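Local coordinates for glycosyl hydrolase family 2, TIM barrel domain protein (Faecalibacterium prausnitzii A2-165, PDB 6ED2), which is a gut bacterial beta-glucuronidase of glycoside hydrolase family 2 that probably cleaves glucuronic acid from beta-glucuronide conjugates, at residues P313-G318 with V624-R629; K345-N350 with K617-L622; Y560-H565 with A612-K617. All coordinates share one frame; numbering follows the deposited sequence.

Interaction 1: residues P313-G318 with V624-R629; sequences PVYLRG and VDFKKR
Tyr315 and Phe626 meet because chi1 puts CG of Tyr315 (-179°) and CG of Phe626 (180°) opposite the backbone N and beside the carbonyl carbon, and the two side chains run alongside each other in the same direction. The result is an edge-to-face, or T-shaped, pair: Phe626 CD1 stands over the centre of one face of Tyr315, with the ring centroids 5.1 Å apart and the planes at 74°. CB of Lys627 adds an oblique approach to Tyr315 CD1, and its CD lies over a face of the Phe626 ring.

A backbone hydrogen bond joins the two segments beside the ring pair. Tyr315 N donates it to Val624 O over 2.8 Å. The same oxygen receives a CA-H...O contact from Val314 CA at 3.4 Å. Upstream, Pro313 CG packs beside Asp625 CB at 3.8 Å.

Tyr315 O is gripped within its own segment: Arg317 NH2 and NE reach it at 3.0 and 3.2 Å, side-on, from one face of the carbonyl plane. Arg317 NH1 turns instead to the carbonyls of Trp619 and Leu622, tying the strand to the end of helix 610-621. At the far end of the ring, Tyr315 OH bonds to Glu577, and a water 2.9 Å from that OH links it to Lys627 NZ, which also meets the carbonyls of Val574 and Phe568. Without this phenol, as with an alanine here, the edge of Phe626 would probably lose the face it meets, and Glu577 and the bridging water their hydroxyl partner.

Strand 312-320 pairs antiparallel with strand 306-309 and parallel with strand 574-580, and the tail leaving helix 610-621 crosses its start, held at Asp625 O and Phe626 O by Arg306.

Interaction 2: residues K345-N350 with K617-L622; sequences KWIGAN and KRWTTL
The Trp619 indole turns its edge toward Ile347: Ile347 CG2 lies in the ring plane, 3.9 Å from Trp619 CZ3, and the carbonyl oxygen of Ile347 also sits near that plane, 3.7 Å from Trp619 CE3. Ala349 N approaches the ring obliquely, while Ala349 CB reaches Trp619 CZ3 at 3.9 Å. Phe615, one turn earlier in the same helix, meets the indole with the planes at about 45°. The other flat group of 617-622, the Arg618 guanidinium, has Leu622 CD1 over one face and forms salt bridges with Glu577 and Asp569.

Placing CG anti to the carbonyl carbon (chi1 -78°) carries the six-membered ring of Trp619 to the 345-350 chain. Trp619 CB itself lies 3.6 Å from Ile347 O. Trp619 NE1 bonds to Glu577.

Helix 334-347 ends here in a Schellman motif, with Gly348 at positive phi (91°) and Gly348 N bonded back to Lys345 O at 3.2 Å. In the (beta/alpha)8 barrel this is the first helix and 610-621 the last, so the contact joins the two ends of the helical ring, and the chain runs on from Asn350 into strand 351-353. The backbones come close at the glycine: Gly348 CA is 5.2 Å from Thr620 CA and 3.9 Å from Thr620 CG2. A CB at this position would fall 2.8 Å from that methyl, a clash, and would also press against the preceding carbonyl oxygen.

Thr620 OG1 is directed to Arg616 O in its own helix, leaving its methyl for Gly348. Trp346 packs against Thr82 and Leu547, each of a different neighbouring subunit.

Interaction 3: residues Y560-H565 with A612-K617; sequences YLEMTH and AYLFRK
Aliphatic packing comes first: Leu561 and Glu562 of one helix receive Leu614 CD1 of the other, at 4.1 Å from Leu561 CB and 4.0 Å from the Glu562 CG methylene. Because Leu614 CG is anti to the backbone N (chi1 -177°), its two methyls project toward the facing helix, and CD2 comes to 4.0 Å from His565 CE1, near the plane of the imidazole.

Contacts to the Phe615 ring form the second group. Leu561 crosses Phe615 at about a right angle, with Leu561 CD1 3.6 Å from Phe615 CE2. His565 meets the same phenyl with its edge: His565 CE1 lies 3.3 Å from Phe615 CE1, a tight approach, and the ring planes stand at 73° with centroids 5.2 Å apart, an oblique pair.

The polar bonds named here run to partners outside the two segments. His565 NE2 is hydrogen-bonded to Tyr536 OH, which helps to fix the rotation of the imidazole; Leu561 O sits over one face of that ring without a hydrogen bond to it. Tyr613, which does not touch 560-565, is hydrogen-bonded through its OH to Glu555 of a neighbouring subunit.

The axes of segments 560-565 and 612-617 pass 11.4 Å apart, their N-to-C directions 31° from parallel. Helices 554-570 and 610-621 are consecutive in the ring, separated in sequence by strand 574-580, the alpha-beta-alpha succession that builds a (beta/alpha)8, or TIM, barrel.

How the interactions relate
Helix 610-621 and the tail that follows it connect all three contacts. Interactions 2 and 3 share Lys617, their centres lie 11 Å apart, and Arg616 NE is 3.0 Å from Trp346 O, a probable hydrogen bond. Interactions 1 and 2 have centres 12 Å apart and touch: Arg317 O is 2.8 Å from Asn350 N, another probable bond, where strands 312-320 and 351-353 begin their parallel pairing. Interactions 1 and 3 do not touch, with nearest atoms about 6 Å apart. Together they set the last barrel helix against its two neighbouring helices and bring its tail over the first strand, closing the ring. All three lie away from the magnesium site at Thr239 and Glu241.

Interaction 1: residues P313-G318 with V624-R629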
loop_
_atom_site.group_PDB
_atom_site.type_symbol
_atom_site.label_atom_id
_atom_site.label_comp_id
_atom_site.label_asym_id
_atom_site.label_seq_id
_atom_site.Cartn_x
_atom_site.Cartn_y
_atom_site.Cartn_z
ATOM N N PRO A 313 -13.356 26.818 31.954
ATOM C CA PRO A 313 -13.908 25.710 31.163
ATOM C C PRO A 313 -12.920 25.192 30.131
ATOM O O PRO A 313 -12.137 25.951 29.557
ATOM C CB PRO A 313 -15.143 26.329 30.496
ATOM C CG PRO A 313 -14.850 27.804 30.455
ATOM C CD PRO A 313 -14.015 28.108 31.666
ATOM N N VAL A 314 -12.959 23.877 29.906
ATOM C CA VAL A 314 -12.119 23.217 28.910
ATOM C C VAL A 314 -13.009 22.376 28.013
ATOM O O VAL A 314 -13.791 21.554 28.507
ATOM C CB VAL A 314 -11.037 22.317 29.543
ATOM C CG1 VAL A 314 -10.250 21.619 28.438
ATOM C CG2 VAL A 314 -10.103 23.128 30.405
ATOM N N TYR A 315 -12.880 22.566 26.704
ATOM C CA TYR A 315 -13.531 21.702 25.732
ATOM C C TYR A 315 -12.585 20.542 25.435
ATOM O O TYR A 315 -11.481 20.752 24.921
ATOM C CB TYR A 315 -13.891 22.477 24.460
ATOM C CG TYR A 315 -14.595 21.620 23.440
ATOM C CD1 TYR A 315 -15.986 21.469 23.462
ATOM C CD2 TYR A 315 -13.873 20.920 22.474
ATOM C CE1 TYR A 315 -16.641 20.644 22.529
ATOM C CE2 TYR A 315 -14.512 20.105 21.544
ATOM C CZ TYR A 315 -15.891 19.970 21.576
ATOM O OH TYR A 315 -16.509 19.158 20.644
ATOM N N LEU A 316 -13.004 19.327 25.786
ATOM C CA LEU A 316 -12.130 18.168 25.682
ATOM C C LEU A 316 -12.002 17.750 24.220
ATOM O O LEU A 316 -13.000 17.678 23.492
ATOM C CB LEU A 316 -12.681 17.007 26.520
ATOM C CG LEU A 316 -13.125 17.254 27.980
ATOM C CD1 LEU A 316 -13.627 15.964 28.663
ATOM C CD2 LEU A 316 -12.019 17.880 28.826
ATOM N N ARG A 317 -10.770 17.487 23.788
ATOM C CA ARG A 317 -10.496 16.988 22.442
ATOM C C ARG A 317 -9.343 16.001 22.533
ATOM O O ARG A 317 -8.345 16.262 23.219
ATOM C CB ARG A 317 -10.155 18.124 21.457
ATOM C CG ARG A 317 -8.820 18.819 21.732
ATOM C CD ARG A 317 -8.857 20.280 21.328
ATOM N NE ARG A 317 -9.672 21.051 22.259
ATOM C CZ ARG A 317 -9.843 22.369 22.198
ATOM N NH1 ARG A 317 -9.247 23.078 21.245
ATOM N NH2 ARG A 317 -10.610 22.980 23.097
ATOM N N GLY A 318 -9.487 14.867 21.856
ATOM C CA GLY A 318 -8.469 13.844 21.924
ATOM C C GLY A 318 -8.963 12.489 21.488
ATOM O O GLY A 318 -9.693 12.382 20.498
ATOM N N VAL A 624 -9.553 26.933 23.823
ATOM C CA VAL A 624 -9.566 25.942 24.899
ATOM C C VAL A 624 -10.945 25.870 25.547
ATOM O O VAL A 624 -11.379 24.794 25.986
ATOM C CB VAL A 624 -8.449 26.244 25.924
ATOM C CG1 VAL A 624 -8.529 27.668 26.405
ATOM C CG2 VAL A 624 -8.516 25.280 27.106
ATOM N N ASP A 625 -11.679 26.990 25.564
ATOM C CA ASP A 625 -13.011 27.074 26.168
ATOM C C ASP A 625 -14.119 27.151 25.115
ATOM O O ASP A 625 -15.156 27.790 25.328
ATOM C CB ASP A 625 -13.089 28.269 27.119
ATOM C CG ASP A 625 -12.921 29.599 26.400
ATOM O OD1 ASP A 625 -12.269 29.631 25.340
ATOM O OD2 ASP A 625 -13.449 30.614 26.895
ATOM N N PHE A 626 -13.903 26.497 23.977
ATOM C CA PHE A 626 -14.920 26.364 22.944
ATOM C C PHE A 626 -16.233 25.851 23.527
ATOM O O PHE A 626 -16.244 25.053 24.472
ATOM C CB PHE A 626 -14.395 25.405 21.883
ATOM C CG PHE A 626 -15.337 25.154 20.747
ATOM C CD1 PHE A 626 -15.665 23.853 20.387
ATOM C CD2 PHE A 626 -15.847 26.209 20.000
ATOM C CE1 PHE A 626 -16.514 23.600 19.318
ATOM C CE2 PHE A 626 -16.692 25.973 18.920
ATOM C CZ PHE A 626 -17.037 24.664 18.581
ATOM N N LYS A 627 -17.339 26.341 22.959
ATOM C CA LYS A 627 -18.705 25.901 23.239
ATOM C C LYS A 627 -19.240 26.517 24.521
ATOM O O LYS A 627 -19.500 25.801 25.497
ATOM C CB LYS A 627 -18.808 24.376 23.319
ATOM C CG LYS A 627 -20.056 23.848 22.662
ATOM C CD LYS A 627 -19.878 23.827 21.158
ATOM C CE LYS A 627 -20.790 22.813 20.564
ATOM N NZ LYS A 627 -20.541 21.477 21.140
ATOM N N LYS A 628 -19.403 27.843 24.517
ATOM C CA LYS A 628 -20.049 28.518 25.629
ATOM C C LYS A 628 -21.479 28.013 25.779
ATOM O O LYS A 628 -22.149 27.651 24.808
ATOM C CB LYS A 628 -20.011 30.038 25.434
ATOM C CG LYS A 628 -18.614 30.635 25.671
ATOM C CD LYS A 628 -18.573 32.157 25.456
ATOM C CE LYS A 628 -17.183 32.730 25.749
ATOM N NZ LYS A 628 -16.107 32.019 24.988
ATOM N N ARG A 629 -21.940 27.976 27.017
ATOM C CA ARG A 629 -23.034 27.092 27.389
ATOM C C ARG A 629 -24.330 27.860 27.653
ATOM O O ARG A 629 -24.390 29.082 27.455
ATOM C CB ARG A 629 -22.585 26.286 28.610
ATOM C CG ARG A 629 -23.508 25.249 29.104
ATOM C CD ARG A 629 -23.411 23.993 28.301
ATOM N NE ARG A 629 -24.733 23.367 28.271
ATOM C CZ ARG A 629 -25.059 22.261 28.922
ATOM N NH1 ARG A 629 -26.299 21.777 28.830
ATOM N NH2 ARG A 629 -24.144 21.626 29.645
HETATM O O HOH W 1 -18.702 20.584 19.353
#

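Interaction 2: residues K345-N350 with K617-L622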
loop_
_atom_site.group_PDB
_atom_site.type_symbol
_atom_site.label_atom_id
_atom_site.label_comp_id
_atom_site.label_asym_id
_atom_site.label_seq_id
_atom_site.Cartn_x
_atom_site.Cartn_y
_atom_site.Cartn_z
ATOM N N LYS A 345 0.512 15.973 21.273
ATOM C CA LYS A 345 0.802 17.406 21.345
ATOM C C LYS A 345 0.761 18.041 19.960
ATOM O O LYS A 345 0.195 19.124 19.770
ATOM C CB LYS A 345 2.159 17.646 22.004
ATOM C CG LYS A 345 2.183 17.296 23.481
ATOM C CD LYS A 345 3.567 16.868 23.947
ATOM C CE LYS A 345 4.536 18.040 23.980
ATOM N NZ LYS A 345 5.896 17.602 24.459
ATOM N N TRP A 346 1.355 17.380 18.974
ATOM C CA TRP A 346 1.373 17.933 17.625
ATOM C C TRP A 346 -0.045 18.146 17.109
ATOM O O TRP A 346 -0.348 19.179 16.506
ATOM C CB TRP A 346 2.158 16.986 16.715
ATOM C CG TRP A 346 2.133 17.290 15.262
ATOM C CD1 TRP A 346 2.952 18.157 14.591
ATOM C CD2 TRP A 346 1.271 16.703 14.274
ATOM N NE1 TRP A 346 2.648 18.143 13.251
ATOM C CE2 TRP A 346 1.627 17.260 13.025
ATOM C CE3 TRP A 346 0.228 15.769 14.328
ATOM C CZ2 TRP A 346 0.976 16.917 11.834
ATOM C CZ3 TRP A 346 -0.414 15.415 13.138
ATOM C CH2 TRP A 346 -0.035 15.992 11.909
ATOM N N ILE A 347 -0.940 17.188 17.360
ATOM C CA ILE A 347 -2.285 17.293 16.799
ATOM C C ILE A 347 -3.211 18.220 17.584
ATOM O O ILE A 347 -4.283 18.574 17.078
ATOM C CB ILE A 347 -2.886 15.883 16.661
ATOM C CG1 ILE A 347 -3.961 15.874 15.574
ATOM C CG2 ILE A 347 -3.391 15.390 17.995
ATOM C CD1 ILE A 347 -4.417 14.495 15.194
ATOM N N GLY A 348 -2.828 18.662 18.781
ATOM C CA GLY A 348 -3.666 19.570 19.548
ATOM C C GLY A 348 -4.642 18.903 20.497
ATOM O O GLY A 348 -5.556 19.572 20.991
ATOM N N ALA A 349 -4.487 17.608 20.756
ATOM C CA ALA A 349 -5.306 16.936 21.749
ATOM C C ALA A 349 -5.001 17.482 23.143
ATOM O O ALA A 349 -3.880 17.902 23.438
ATOM C CB ALA A 349 -5.060 15.424 21.686
ATOM N N ASN A 350 -6.012 17.493 24.012
ATOM C CA ASN A 350 -5.757 17.780 25.422
ATOM C C ASN A 350 -6.257 16.669 26.337
ATOM O O ASN A 350 -6.188 16.809 27.561
ATOM C CB ASN A 350 -6.363 19.131 25.831
ATOM C CG ASN A 350 -7.894 19.175 25.680
ATOM O OD1 ASN A 350 -8.570 18.140 25.695
ATOM N ND2 ASN A 350 -8.438 20.381 25.531
ATOM N N LYS A 617 -5.829 20.836 12.381
ATOM C CA LYS A 617 -6.340 22.163 12.071
ATOM C C LYS A 617 -7.521 22.513 12.966
ATOM O O LYS A 617 -7.604 23.631 13.488
ATOM C CB LYS A 617 -6.732 22.252 10.598
ATOM C CG LYS A 617 -7.400 23.592 10.251
ATOM C CD LYS A 617 -7.554 23.781 8.733
ATOM C CE LYS A 617 -8.547 24.895 8.364
ATOM N NZ LYS A 617 -9.076 24.726 6.963
ATOM N N ARG A 618 -8.439 21.567 13.169
ATOM C CA ARG A 618 -9.604 21.852 14.000
ATOM C C ARG A 618 -9.209 22.066 15.461
ATOM O O ARG A 618 -9.567 23.081 16.070
ATOM C CB ARG A 618 -10.628 20.717 13.873
ATOM C CG ARG A 618 -11.840 20.860 14.798
ATOM C CD ARG A 618 -12.862 19.743 14.544
ATOM N NE ARG A 618 -13.833 19.635 15.624
ATOM C CZ ARG A 618 -14.956 20.354 15.692
ATOM N NH1 ARG A 618 -15.246 21.233 14.734
ATOM N NH2 ARG A 618 -15.790 20.195 16.717
ATOM N N TRP A 619 -8.448 21.128 16.032
ATOM C CA TRP A 619 -8.215 21.137 17.471
ATOM C C TRP A 619 -7.323 22.294 17.898
ATOM O O TRP A 619 -7.477 22.804 19.010
ATOM C CB TRP A 619 -7.608 19.808 17.909
ATOM C CG TRP A 619 -8.618 18.709 18.011
ATOM C CD1 TRP A 619 -9.979 18.834 17.954
ATOM C CD2 TRP A 619 -8.350 17.318 18.194
ATOM N NE1 TRP A 619 -10.577 17.599 18.090
ATOM C CE2 TRP A 619 -9.595 16.654 18.244
ATOM C CE3 TRP A 619 -7.173 16.562 18.322
ATOM C CZ2 TRP A 619 -9.698 15.273 18.420
ATOM C CZ3 TRP A 619 -7.282 15.197 18.488
ATOM C CH2 TRP A 619 -8.537 14.569 18.528
ATOM N N THR A 620 -6.380 22.707 17.049
ATOM C CA THR A 620 -5.544 23.862 17.353
ATOM C C THR A 620 -6.220 25.176 17.007
ATOM O O THR A 620 -5.744 26.225 17.438
ATOM C CB THR A 620 -4.200 23.786 16.610
ATOM O OG1 THR A 620 -4.425 23.888 15.201
ATOM C CG2 THR A 620 -3.462 22.475 16.933
ATOM N N THR A 621 -7.309 25.140 16.247
ATOM C CA THR A 621 -8.088 26.339 15.971
ATOM C C THR A 621 -9.175 26.576 17.016
ATOM O O THR A 621 -9.408 27.725 17.408
ATOM C CB THR A 621 -8.711 26.243 14.573
ATOM O OG1 THR A 621 -7.665 26.266 13.596
ATOM C CG2 THR A 621 -9.657 27.400 14.316
ATOM N N LEU A 622 -9.846 25.522 17.482
ATOM C CA LEU A 622 -10.844 25.693 18.536
ATOM C C LEU A 622 -10.189 26.258 19.796
ATOM O O LEU A 622 -9.166 25.719 20.253
ATOM C CB LEU A 622 -11.522 24.367 18.870
ATOM C CG LEU A 622 -12.345 23.692 17.776
ATOM C CD1 LEU A 622 -12.900 22.361 18.271
ATOM C CD2 LEU A 622 -13.478 24.614 17.328
#

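Interaction 3: residues Y560-H565 with A612-K617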
loop_
_atom_site.group_PDB
_atom_site.type_symbol
_atom_site.label_atom_id
_atom_site.label_comp_id
_atom_site.label_asym_id
_atom_site.label_seq_id
_atom_site.Cartn_x
_atom_site.Cartn_y
_atom_site.Cartn_z
ATOM N N TYR A 560 -17.042 12.069 6.595
ATOM C CA TYR A 560 -17.763 11.636 7.786
ATOM C C TYR A 560 -17.411 12.514 8.977
ATOM O O TYR A 560 -18.296 12.918 9.742
ATOM C CB TYR A 560 -17.435 10.166 8.058
ATOM C CG TYR A 560 -17.737 9.684 9.448
ATOM C CD1 TYR A 560 -18.897 8.945 9.706
ATOM C CD2 TYR A 560 -16.859 9.936 10.508
ATOM C CE1 TYR A 560 -19.180 8.482 10.972
ATOM C CE2 TYR A 560 -17.147 9.490 11.798
ATOM C CZ TYR A 560 -18.313 8.760 12.020
ATOM O OH TYR A 560 -18.612 8.290 13.280
ATOM N N LEU A 561 -16.122 12.837 9.139
ATOM C CA LEU A 561 -15.706 13.656 10.273
ATOM C C LEU A 561 -16.300 15.055 10.187
ATOM O O LEU A 561 -16.725 15.615 11.204
ATOM C CB LEU A 561 -14.178 13.728 10.354
ATOM C CG LEU A 561 -13.468 12.419 10.716
ATOM C CD1 LEU A 561 -11.921 12.527 10.598
ATOM C CD2 LEU A 561 -13.877 11.970 12.119
ATOM N N GLU A 562 -16.331 15.636 8.986
ATOM C CA GLU A 562 -16.881 16.976 8.840
ATOM C C GLU A 562 -18.368 16.986 9.155
ATOM O O GLU A 562 -18.864 17.903 9.819
ATOM C CB GLU A 562 -16.625 17.501 7.428
ATOM C CG GLU A 562 -15.138 17.746 7.145
ATOM C CD GLU A 562 -14.887 18.615 5.925
ATOM O OE1 GLU A 562 -15.873 19.035 5.273
ATOM O OE2 GLU A 562 -13.699 18.882 5.628
ATOM N N MET A 563 -19.098 15.975 8.680
ATOM C CA MET A 563 -20.511 15.881 9.031
ATOM C C MET A 563 -20.675 15.709 10.534
ATOM O O MET A 563 -21.443 16.442 11.176
ATOM C CB MET A 563 -21.168 14.727 8.279
ATOM C CG MET A 563 -22.657 14.594 8.587
ATOM S SD MET A 563 -23.009 13.611 10.075
ATOM C CE MET A 563 -22.601 11.967 9.533
ATOM N N THR A 564 -19.925 14.759 11.113
ATOM C CA THR A 564 -20.029 14.463 12.536
ATOM C C THR A 564 -19.750 15.702 13.380
ATOM O O THR A 564 -20.500 16.008 14.317
ATOM C CB THR A 564 -19.073 13.315 12.887
ATOM O OG1 THR A 564 -19.385 12.176 12.075
ATOM C CG2 THR A 564 -19.210 12.892 14.359
ATOM N N HIS A 565 -18.714 16.461 13.032
ATOM C CA HIS A 565 -18.372 17.625 13.843
ATOM C C HIS A 565 -19.409 18.729 13.699
ATOM O O HIS A 565 -19.638 19.488 14.647
ATOM C CB HIS A 565 -16.977 18.143 13.466
ATOM C CG HIS A 565 -15.871 17.206 13.844
ATOM N ND1 HIS A 565 -14.703 17.097 13.124
ATOM C CD2 HIS A 565 -15.765 16.322 14.866
ATOM C CE1 HIS A 565 -13.922 16.194 13.690
ATOM N NE2 HIS A 565 -14.545 15.706 14.748
ATOM N N ALA A 612 -5.475 12.908 10.497
ATOM C CA ALA A 612 -4.702 13.622 11.509
ATOM C C ALA A 612 -4.578 15.100 11.180
ATOM O O ALA A 612 -4.530 15.928 12.092
ATOM C CB ALA A 612 -3.310 13.003 11.674
ATOM N N TYR A 613 -4.540 15.451 9.891
ATOM C CA TYR A 613 -4.427 16.856 9.497
ATOM C C TYR A 613 -5.755 17.599 9.639
ATOM O O TYR A 613 -5.770 18.783 10.012
ATOM C CB TYR A 613 -3.865 16.935 8.067
ATOM C CG TYR A 613 -2.418 16.474 8.062
ATOM C CD1 TYR A 613 -1.388 17.334 8.473
ATOM C CD2 TYR A 613 -2.085 15.169 7.725
ATOM C CE1 TYR A 613 -0.065 16.905 8.518
ATOM C CE2 TYR A 613 -0.772 14.729 7.772
ATOM C CZ TYR A 613 0.231 15.600 8.161
ATOM O OH TYR A 613 1.533 15.154 8.199
ATOM N N LEU A 614 -6.880 16.922 9.392
ATOM C CA LEU A 614 -8.168 17.531 9.703
ATOM C C LEU A 614 -8.260 17.866 11.190
ATOM O O LEU A 614 -8.608 18.993 11.564
ATOM C CB LEU A 614 -9.302 16.604 9.266
ATOM C CG LEU A 614 -10.759 17.065 9.424
ATOM C CD1 LEU A 614 -11.658 16.284 8.466
ATOM C CD2 LEU A 614 -11.233 16.854 10.856
ATOM N N PHE A 615 -7.905 16.911 12.057
ATOM C CA PHE A 615 -8.046 17.149 13.488
ATOM C C PHE A 615 -7.062 18.198 13.973
ATOM O O PHE A 615 -7.400 19.009 14.842
ATOM C CB PHE A 615 -7.865 15.853 14.274
ATOM C CG PHE A 615 -9.123 15.043 14.401
ATOM C CD1 PHE A 615 -10.197 15.513 15.155
ATOM C CD2 PHE A 615 -9.244 13.815 13.754
ATOM C CE1 PHE A 615 -11.373 14.762 15.273
ATOM C CE2 PHE A 615 -10.421 13.051 13.869
ATOM C CZ PHE A 615 -11.478 13.533 14.623
ATOM N N ARG A 616 -5.840 18.199 13.427
ATOM C CA ARG A 616 -4.842 19.172 13.861
ATOM C C ARG A 616 -5.315 20.592 13.589
ATOM O O ARG A 616 -5.203 21.476 14.446
ATOM C CB ARG A 616 -3.502 18.920 13.159
ATOM C CG ARG A 616 -2.454 19.966 13.475
ATOM C CD ARG A 616 -1.085 19.539 13.000
ATOM N NE ARG A 616 -0.030 20.232 13.731
ATOM C CZ ARG A 616 0.866 21.040 13.162
ATOM N NH1 ARG A 616 0.843 21.253 11.849
ATOM N NH2 ARG A 616 1.789 21.630 13.908
ATOM N N LYS A 617 -5.829 20.836 12.381
ATOM C CA LYS A 617 -6.340 22.163 12.071
ATOM C C LYS A 617 -7.521 22.513 12.966
ATOM O O LYS A 617 -7.604 23.631 13.488
ATOM C CB LYS A 617 -6.732 22.252 10.598
ATOM C CG LYS A 617 -7.400 23.592 10.251
ATOM C CD LYS A 617 -7.554 23.781 8.733
ATOM C CE LYS A 617 -8.547 24.895 8.364
ATOM N NZ LYS A 617 -9.076 24.726 6.963
#